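Side-chain contacts in hypothetical Thioesterase Protein SP_1851 (Streptococcus pneumoniae serotype 4, PDB 4XY5), which probably hydrolyses acyl-CoA thioesters, as expected of a PaaI-type thioesterase with the hotdog fold, its natural substrate not being established: residues T32-N36 and S37-Y41; G43-H46 and G47-F51; A55-S58 and G59-V62. The protein carries 1 engineered substitution. All blocks are in the same frame, centred on the assembly; numbering follows the deposited sequence.

Contact 1. Residues T32-N36 and S37-Y41; sequences TKVVN and SSLNY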
ATOM      1  N   THR A  32     -15.154  16.677 -11.002  1.00 12.04           N
ATOM      2  CA  THR A  32     -15.416  17.540  -9.856  1.00 13.10           C
ATOM      3  C   THR A  32     -14.463  18.722  -9.898  1.00 14.98           C
ATOM      4  O   THR A  32     -13.350  18.613 -10.413  1.00 13.47           O
ATOM      5  CB  THR A  32     -15.270  16.782  -8.507  1.00 13.74           C
ATOM      6  OG1 THR A  32     -15.732  17.615  -7.438  1.00 13.14           O
ATOM      7  CG2 THR A  32     -13.819  16.377  -8.232  1.00 13.97           C
ATOM      8  N   LYS A  33     -14.905  19.858  -9.368  1.00 15.18           N
ATOM      9  CA  LYS A  33     -14.069  21.048  -9.358  1.00 14.41           C
ATOM     10  C   LYS A  33     -13.494  21.280  -7.976  1.00 13.62           C
ATOM     11  O   LYS A  33     -14.236  21.274  -6.996  1.00 15.73           O
ATOM     12  CB  LYS A  33     -14.857  22.291  -9.786  1.00 16.73           C
ATOM     13  CG  LYS A  33     -13.939  23.483 -10.053  1.00 19.74           C
ATOM     14  CD  LYS A  33     -14.714  24.711 -10.488  1.00 26.54           C
ATOM     15  CE  LYS A  33     -15.604  25.210  -9.379  1.00 26.27           C
ATOM     16  NZ  LYS A  33     -16.284  26.474  -9.765  1.00 35.00           N
ATOM     17  N   VAL A  34     -12.180  21.493  -7.915  1.00 14.70           N
ATOM     18  CA  VAL A  34     -11.486  21.749  -6.655  1.00 14.72           C
ATOM     19  C   VAL A  34     -11.920  23.111  -6.105  1.00 16.36           C
ATOM     20  O   VAL A  34     -11.897  24.116  -6.818  1.00 15.19           O
ATOM     21  CB  VAL A  34      -9.958  21.708  -6.837  1.00 13.73           C
ATOM     22  CG1 VAL A  34      -9.242  21.904  -5.512  1.00 12.77           C
ATOM     23  CG2 VAL A  34      -9.532  20.383  -7.469  1.00 12.88           C
ATOM     24  N   VAL A  35     -12.346  23.130  -4.846  1.00 15.55           N
ATOM     25  CA  VAL A  35     -12.823  24.355  -4.217  1.00 14.70           C
ATOM     26  C   VAL A  35     -12.066  24.570  -2.909  1.00 17.84           C
ATOM     27  O   VAL A  35     -11.181  23.771  -2.559  1.00 14.14           O
ATOM     28  CB  VAL A  35     -14.353  24.318  -3.978  1.00 15.03           C
ATOM     29  CG1 VAL A  35     -15.092  24.406  -5.310  1.00 19.59           C
ATOM     30  CG2 VAL A  35     -14.765  23.057  -3.228  1.00 17.40           C
ATOM     31  N   ASN A  36     -12.372  25.641  -2.187  1.00 14.20           N
ATOM     32  CA  ASN A  36     -11.580  25.951  -0.996  1.00 16.15           C
ATOM     33  C   ASN A  36     -11.614  24.846   0.052  1.00 14.99           C
ATOM     34  O   ASN A  36     -10.619  24.597   0.728  1.00 16.88           O
ATOM     35  CB  ASN A  36     -12.042  27.268  -0.347  1.00 20.58           C
ATOM     36  CG  ASN A  36     -11.108  27.718   0.776  1.00 23.72           C
ATOM     37  OD1 ASN A  36      -9.986  28.161   0.519  1.00 33.04           O
ATOM     38  ND2 ASN A  36     -11.560  27.602   2.015  1.00 24.67           N
ATOM     39  N   SER A  37     -12.752  24.180   0.190  1.00 13.46           N
ATOM     40  CA  SER A  37     -12.884  23.144   1.214  1.00 16.39           C
ATOM     41  C   SER A  37     -12.078  21.890   0.837  1.00 15.61           C
ATOM     42  O   SER A  37     -11.923  20.978   1.651  1.00 12.39           O
ATOM     43  CB  SER A  37     -14.355  22.776   1.426  1.00 15.01           C
ATOM     44  OG  SER A  37     -14.932  22.258   0.240  1.00 15.07           O
ATOM     45  N   SER A  38     -11.572  21.868  -0.393  1.00 13.70           N
ATOM     46  CA  SER A  38     -10.778  20.747  -0.892  1.00 12.19           C
ATOM     47  C   SER A  38      -9.319  20.836  -0.460  1.00 15.14           C
ATOM     48  O   SER A  38      -8.592  19.869  -0.576  1.00 13.75           O
ATOM     49  CB  SER A  38     -10.818  20.686  -2.424  1.00 11.88           C
ATOM     50  OG  SER A  38     -12.130  20.847  -2.942  1.00 12.03           O
ATOM     51  N   LEU A  39      -8.888  22.008   0.008  1.00 13.24           N
ATOM     52  CA  LEU A  39      -7.460  22.311   0.109  1.00 14.94           C
ATOM     53  C   LEU A  39      -6.849  22.006   1.483  1.00 13.29           C
ATOM     54  O   LEU A  39      -7.564  21.889   2.473  1.00 17.48           O
ATOM     55  CB  LEU A  39      -7.220  23.797  -0.223  1.00 16.11           C
ATOM     56  CG  LEU A  39      -7.798  24.317  -1.544  1.00 17.44           C
ATOM     57  CD1 LEU A  39      -7.577  25.840  -1.678  1.00 19.45           C
ATOM     58  CD2 LEU A  39      -7.189  23.574  -2.727  1.00 18.78           C
ATOM     59  N   ASN A  40      -5.523  21.888   1.521  1.00 15.48           N
ATOM     60  CA  ASN A  40      -4.794  21.754   2.780  1.00 19.58           C
ATOM     61  C   ASN A  40      -4.149  23.082   3.175  1.00 25.44           C
ATOM     62  O   ASN A  40      -4.421  24.107   2.547  1.00 22.49           O
ATOM     63  CB  ASN A  40      -3.735  20.647   2.683  1.00 18.37           C
ATOM     64  CG  ASN A  40      -2.699  20.890   1.584  1.00 18.23           C
ATOM     65  OD1 ASN A  40      -2.426  22.019   1.198  1.00 20.10           O
ATOM     66  ND2 ASN A  40      -2.107  19.808   1.087  1.00 17.64           N
ATOM     67  N   TYR A  41      -3.292  23.051   4.198  1.00 26.99           N
ATOM     68  CA  TYR A  41      -2.605  24.256   4.679  1.00 26.63           C
ATOM     69  C   TYR A  41      -1.855  24.990   3.577  1.00 25.11           C
ATOM     70  O   TYR A  41      -1.777  26.218   3.580  1.00 31.86           O
ATOM     71  CB  TYR A  41      -1.580  23.938   5.778  1.00 31.04           C
ATOM     72  CG  TYR A  41      -1.962  22.914   6.815  1.00 36.65           C
ATOM     73  CD1 TYR A  41      -2.995  23.151   7.717  1.00 43.12           C
ATOM     74  CD2 TYR A  41      -1.236  21.729   6.942  1.00 44.61           C
ATOM     75  CE1 TYR A  41      -3.327  22.215   8.689  1.00 39.13           C
ATOM     76  CE2 TYR A  41      -1.556  20.790   7.909  1.00 35.33           C
ATOM     77  CZ  TYR A  41      -2.602  21.040   8.777  1.00 40.25           C
ATOM     78  OH  TYR A  41      -2.928  20.107   9.736  1.00 45.86           O
TER

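Contact 2. Residues G43-H46 and G47-F51; sequences GNAH and GGYLF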
ATOM      1  N   GLY A  43      -2.409  25.145   0.377  1.00 23.75           N
ATOM      2  CA  GLY A  43      -3.200  25.606  -0.748  1.00 20.78           C
ATOM      3  C   GLY A  43      -3.298  24.596  -1.872  1.00 25.24           C
ATOM      4  O   GLY A  43      -3.739  24.916  -2.974  1.00 23.37           O
ATOM      5  N   ASN A  44      -2.872  23.369  -1.595  1.00 22.57           N
ATOM      6  CA  ASN A  44      -2.978  22.285  -2.563  1.00 19.49           C
ATOM      7  C   ASN A  44      -4.175  21.404  -2.210  1.00 18.35           C
ATOM      8  O   ASN A  44      -4.664  21.451  -1.083  1.00 17.32           O
ATOM      9  CB  ASN A  44      -1.683  21.476  -2.599  1.00 24.93           C
ATOM     10  CG  ASN A  44      -0.515  22.276  -3.153  1.00 26.60           C
ATOM     11  OD1 ASN A  44      -0.676  23.074  -4.077  1.00 29.61           O
ATOM     12  ND2 ASN A  44       0.658  22.078  -2.580  1.00 28.28           N
ATOM     13  N   ALA A  45      -4.670  20.626  -3.166  1.00 14.74           N
ATOM     14  CA  ALA A  45      -5.753  19.704  -2.852  1.00 14.08           C
ATOM     15  C   ALA A  45      -5.249  18.760  -1.773  1.00 13.93           C
ATOM     16  O   ALA A  45      -4.163  18.193  -1.901  1.00 17.11           O
ATOM     17  CB  ALA A  45      -6.206  18.934  -4.085  1.00 12.88           C
ATOM     18  N   HIS A  46      -6.036  18.619  -0.715  1.00 13.11           N
ATOM     19  CA  HIS A  46      -5.672  17.812   0.436  1.00 11.50           C
ATOM     20  C   HIS A  46      -5.549  16.346   0.012  1.00 11.26           C
ATOM     21  O   HIS A  46      -6.339  15.875  -0.799  1.00 11.25           O
ATOM     22  CB  HIS A  46      -6.726  17.986   1.531  1.00  9.44           C
ATOM     23  CG  HIS A  46      -6.286  17.514   2.879  1.00 15.02           C
ATOM     24  ND1 HIS A  46      -6.138  16.180   3.186  1.00 11.22           N
ATOM     25  CD2 HIS A  46      -5.963  18.199   4.000  1.00 16.22           C
ATOM     26  CE1 HIS A  46      -5.737  16.063   4.439  1.00 13.79           C
ATOM     27  NE2 HIS A  46      -5.630  17.274   4.957  1.00 16.52           N
ATOM     28  N   GLY A  47      -4.557  15.635   0.541  1.00 10.91           N
ATOM     29  CA  GLY A  47      -4.392  14.230   0.201  1.00 12.03           C
ATOM     30  C   GLY A  47      -5.598  13.400   0.595  1.00 10.89           C
ATOM     31  O   GLY A  47      -5.913  12.402  -0.047  1.00  9.93           O
ATOM     32  N   GLY A  48      -6.274  13.802   1.665  1.00  8.72           N
ATOM     33  CA  GLY A  48      -7.480  13.114   2.095  1.00  8.06           C
ATOM     34  C   GLY A  48      -8.653  13.371   1.164  1.00 10.83           C
ATOM     35  O   GLY A  48      -9.469  12.490   0.904  1.00  9.80           O
ATOM     36  N   TYR A  49      -8.752  14.601   0.680  1.00  8.31           N
ATOM     37  CA  TYR A  49      -9.745  14.944  -0.333  1.00  8.88           C
ATOM     38  C   TYR A  49      -9.553  14.098  -1.581  1.00  8.45           C
ATOM     39  O   TYR A  49     -10.501  13.477  -2.073  1.00  9.92           O
ATOM     40  CB  TYR A  49      -9.655  16.443  -0.671  1.00  6.89           C
ATOM     41  CG  TYR A  49     -10.261  16.869  -1.997  1.00  9.57           C
ATOM     42  CD1 TYR A  49     -11.615  17.150  -2.115  1.00 11.57           C
ATOM     43  CD2 TYR A  49      -9.452  17.042  -3.121  1.00 11.23           C
ATOM     44  CE1 TYR A  49     -12.159  17.556  -3.337  1.00 11.71           C
ATOM     45  CE2 TYR A  49      -9.982  17.449  -4.332  1.00 10.57           C
ATOM     46  CZ  TYR A  49     -11.330  17.707  -4.434  1.00  9.62           C
ATOM     47  OH  TYR A  49     -11.856  18.110  -5.644  1.00 12.03           O
ATOM     48  N   LEU A  50      -8.322  14.044  -2.080  1.00  9.25           N
ATOM     49  CA  LEU A  50      -8.036  13.262  -3.281  1.00  8.15           C
ATOM     50  C   LEU A  50      -8.345  11.785  -3.049  1.00  7.93           C
ATOM     51  O   LEU A  50      -8.926  11.138  -3.898  1.00  8.07           O
ATOM     52  CB  LEU A  50      -6.568  13.422  -3.707  1.00  9.58           C
ATOM     53  CG  LEU A  50      -6.158  14.832  -4.151  1.00 10.35           C
ATOM     54  CD1 LEU A  50      -4.646  14.863  -4.390  1.00 11.21           C
ATOM     55  CD2 LEU A  50      -6.911  15.177  -5.408  1.00 10.04           C
ATOM     56  N   PHE A  51      -7.959  11.262  -1.891  1.00  7.58           N
ATOM     57  CA  PHE A  51      -8.269   9.865  -1.582  1.00  7.52           C
ATOM     58  C   PHE A  51      -9.771   9.640  -1.558  1.00  9.02           C
ATOM     59  O   PHE A  51     -10.276   8.625  -2.055  1.00  8.25           O
ATOM     60  CB  PHE A  51      -7.669   9.454  -0.240  1.00  8.75           C
ATOM     61  CG  PHE A  51      -7.955   8.021   0.138  1.00  9.80           C
ATOM     62  CD1 PHE A  51      -7.055   7.016  -0.168  1.00 11.67           C
ATOM     63  CD2 PHE A  51      -9.132   7.686   0.807  1.00  8.64           C
ATOM     64  CE1 PHE A  51      -7.314   5.698   0.193  1.00 10.77           C
ATOM     65  CE2 PHE A  51      -9.406   6.390   1.163  1.00  7.40           C
ATOM     66  CZ  PHE A  51      -8.491   5.377   0.857  1.00  9.82           C
TER

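Contact 3. Residues A55-S58 and G59-V62; sequences AQIS and GLVV. Engineered in segment 55-58: Ala55 (natural residue Asp).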
ATOM      1  N   ALA A  55     -12.002   6.848  -3.383  1.00  7.77           N
ATOM      2  CA  ALA A  55     -12.747   5.821  -2.652  1.00  9.35           C
ATOM      3  C   ALA A  55     -14.220   5.812  -3.023  1.00 10.00           C
ATOM      4  O   ALA A  55     -14.841   4.750  -3.137  1.00 10.06           O
ATOM      5  CB  ALA A  55     -12.593   6.011  -1.149  1.00  9.63           C
ATOM      6  N   GLN A  56     -14.790   6.998  -3.183  1.00  8.87           N
ATOM      7  CA  GLN A  56     -16.177   7.090  -3.610  1.00 13.07           C
ATOM      8  C   GLN A  56     -16.356   6.465  -5.001  1.00 11.97           C
ATOM      9  O   GLN A  56     -17.275   5.666  -5.234  1.00 11.39           O
ATOM     10  CB  GLN A  56     -16.621   8.545  -3.603  1.00 11.18           C
ATOM     11  CG  GLN A  56     -18.083   8.758  -3.968  1.00 11.96           C
ATOM     12  CD  GLN A  56     -19.044   8.232  -2.915  1.00 16.44           C
ATOM     13  OE1 GLN A  56     -18.638   7.709  -1.873  1.00 15.68           O
ATOM     14  NE2 GLN A  56     -20.335   8.365  -3.189  1.00 23.27           N
ATOM     15  N   ILE A  57     -15.441   6.776  -5.911  1.00 10.32           N
ATOM     16  CA  ILE A  57     -15.538   6.228  -7.263  1.00 11.15           C
ATOM     17  C   ILE A  57     -15.307   4.711  -7.235  1.00 11.36           C
ATOM     18  O   ILE A  57     -15.949   3.969  -7.974  1.00 13.09           O
ATOM     19  CB  ILE A  57     -14.563   6.952  -8.247  1.00 11.68           C
ATOM     20  CG1 ILE A  57     -15.274   8.140  -8.910  1.00 11.91           C
ATOM     21  CG2 ILE A  57     -14.090   6.019  -9.367  1.00 12.32           C
ATOM     22  CD1 ILE A  57     -15.900   9.147  -7.931  1.00 13.13           C
ATOM     23  N   SER A  58     -14.446   4.231  -6.343  1.00  9.48           N
ATOM     24  CA  SER A  58     -14.268   2.785  -6.203  1.00  9.60           C
ATOM     25  C   SER A  58     -15.574   2.120  -5.770  1.00 11.72           C
ATOM     26  O   SER A  58     -15.934   1.039  -6.253  1.00 13.32           O
ATOM     27  CB  SER A  58     -13.156   2.460  -5.198  1.00  9.98           C
ATOM     28  OG  SER A  58     -12.984   1.048  -5.072  1.00 15.59           O
ATOM     29  N   GLY A  59     -16.281   2.764  -4.851  1.00 11.40           N
ATOM     30  CA  GLY A  59     -17.562   2.244  -4.399  1.00 13.48           C
ATOM     31  C   GLY A  59     -18.570   2.230  -5.535  1.00 17.07           C
ATOM     32  O   GLY A  59     -19.319   1.265  -5.695  1.00 15.16           O
ATOM     33  N   LEU A  60     -18.577   3.296  -6.330  1.00 13.05           N
ATOM     34  CA  LEU A  60     -19.459   3.366  -7.497  1.00 12.81           C
ATOM     35  C   LEU A  60     -19.130   2.262  -8.503  1.00 15.36           C
ATOM     36  O   LEU A  60     -20.027   1.710  -9.142  1.00 14.51           O
ATOM     37  CB  LEU A  60     -19.375   4.743  -8.160  1.00 14.23           C
ATOM     38  CG  LEU A  60     -19.974   5.923  -7.367  1.00 17.27           C
ATOM     39  CD1 LEU A  60     -19.621   7.218  -8.047  1.00 14.55           C
ATOM     40  CD2 LEU A  60     -21.484   5.798  -7.222  1.00 17.10           C
ATOM     41  N   VAL A  61     -17.852   1.911  -8.642  1.00 13.72           N
ATOM     42  CA  VAL A  61     -17.507   0.797  -9.529  1.00 13.24           C
ATOM     43  C   VAL A  61     -18.161  -0.495  -9.032  1.00 15.43           C
ATOM     44  O   VAL A  61     -18.739  -1.235  -9.831  1.00 17.56           O
ATOM     45  CB  VAL A  61     -15.986   0.592  -9.649  1.00 12.91           C
ATOM     46  CG1 VAL A  61     -15.669  -0.694 -10.418  1.00 13.99           C
ATOM     47  CG2 VAL A  61     -15.343   1.763 -10.353  1.00 12.55           C
ATOM     48  N   VAL A  62     -18.082  -0.747  -7.725  1.00 13.43           N
ATOM     49  CA  VAL A  62     -18.734  -1.896  -7.095  1.00 16.58           C
ATOM     50  C   VAL A  62     -20.225  -1.943  -7.418  1.00 18.43           C
ATOM     51  O   VAL A  62     -20.749  -2.976  -7.830  1.00 19.15           O
ATOM     52  CB  VAL A  62     -18.613  -1.880  -5.554  1.00 20.50           C
ATOM     53  CG1 VAL A  62     -19.438  -3.015  -4.952  1.00 22.96           C
ATOM     54  CG2 VAL A  62     -17.166  -1.988  -5.096  1.00 21.44           C
TER

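Contact 1. Residues T32-N36 and S37-Y41
A 3-10 turn that follows strand 27-33 of the hotdog fold is fastened here by a serine, where the chain leaves the sheet on its way to the central helix 47-64. Ser38 folds back on Val35 and meets it twice. Its OG accepts the backbone N-H of Val35, with OG and N 3.0 Å apart and the bond close to straight at 167°. Its own N-H returns to Val35 O at 2.9 Å, the donor standing above the carbonyl plane and off the lone pairs. The hydroxyl can serve the first bond because it swings to the side of its own backbone N, away from the carbonyl carbon (chi1 -46°). One residue on, Leu39 N donates to Asn36 O at 3.2 Å, again from above the carbonyl plane, so two successive i to i+3 bonds wind the turn.

Round this polar core the side chains close up. Val35 turns CG2 toward both serines, approaching Ser38 OG and Ser37 OG, so one methyl borders two hydroxyls. Val34 CG1 lies on Ser38 CB at 3.7 Å. Val34 also packs on Tyr49 of the helix and on Leu88 of strand 87-97, which carries the inner flank of the turn into the hydrophobic core. Asn36, on the exposed outer flank, sets its amide OD1 against CD1 of Leu39 at 4.0 Å, the two side chains crossing at about a right angle. Leu39 therefore divides its methyls between an amide and a valine: while CD1 faces Asn36, CD2 reaches Val34 CG1 at 3.8 Å, also at about a right angle.

Contact 2. Residues G43-H46 and G47-F51
His46 and Gly48 make the polar side-chain bond of this turn. Gly48 N donates to His46 ND1 at 2.8 Å, so ND1 accepts at the ring edge, 5° out of the plane, at an N-H...N angle of 155°. A chi1 of -164° turns CG away from the backbone N, which brings the ND1 edge up to Gly48 N. The other ring nitrogen, NE2, is hydrogen-bonded to Gln56 OE1 of the second subunit, and with both nitrogens engaged the rotation of the ring is fixed.

The backbone adds its own bond: Leu50 N meets His46 O at 3.0 Å, nearly along the C=O axis. His46 is thus the N-cap of helix 47-64, the central helix that the hotdog sheet wraps, and its imidazole caps an N-H of the first turn.

Apolar contacts come from Ala45, whose CB points at the helix and touches two side chains on that side. Tyr49 CD2 lies 3.9 Å from Ala45 CB, and Leu50 CD2 touches the same methyl at 4.0 Å. Tyr49 also sets its CB against His46 CB at 4.0 Å, while its ring edge faces His46 O.

Contact 3. Residues A55-S58 and G59-V62
Ser58, Gly59 and Leu60 have the most surface buried in this length of the central helix. Ser58 gives its carbonyl to the next turn: Val62 N donates to Ser58 O at 3.2 Å, the donor tilted 23° from the carbonyl plane. Val62 CG2 comes up to the same oxygen at 3.5 Å, so Ser58 O meets both the N-H and a methyl of Val62. The hydroxyl of Ser58 is anti to its backbone N (chi1 -180°), and CB starts away from the following turn, though it still touches Gly59 N.

Gly59 sits where the two segments join. Its N-H goes to Ala55 O at 3.0 Å, the donor tilted 28° from the carbonyl plane. Ala55 is an engineered residue, Asp in the natural protein; its CB points away from 59-62 and packs on His46 of the second subunit, and the bond uses only its backbone carbonyl.

Leu60 carries the side-chain part of the contact. Its N-H bonds to Gln56 O at 2.9 Å in the carbonyl plane, while CG leans back over that oxygen at 3.4 Å. CD1 then extends to the end of Ile57, CD1 to CD1 at 4.2 Å, the two side chains crossing obliquely. Val61 continues the helical pattern, with N bonded to Ile57 O and CG2 set 3.3 Å from the same oxygen.

Gln56 faces the second subunit, where His46 is its polar partner, and Leu60 packs there on Tyr41. Within its own chain the helix is packed on several sides. Ile57, Leu60 and Val61 reach Val28 of strand 27-33; Ser58 and Val62 lie on Met104 of strand 101-109 and Met123 of strand 115-127.

Contact 1 is only partly buried, with Asn36 on the outside, whereas contacts 2 and 3 are buried. Contacts 1 and 2 adjoin: Ser38 O probably accepts a hydrogen bond from His46 N, and Asn40 CB packs on the histidine ring, so the turn after the strand touches the start of the helix. Contacts 2 and 3 share helix 47-64 but lie about 18 Å apart between centres, on opposite sides of the chain's centre. The chemistry changes accordingly, from a 3-10 turn in which a serine hydroxyl accepts a backbone N-H, through a histidine cap, to regular helix bonds with apolar packing. Contacts 2 and 3 both reach the second subunit.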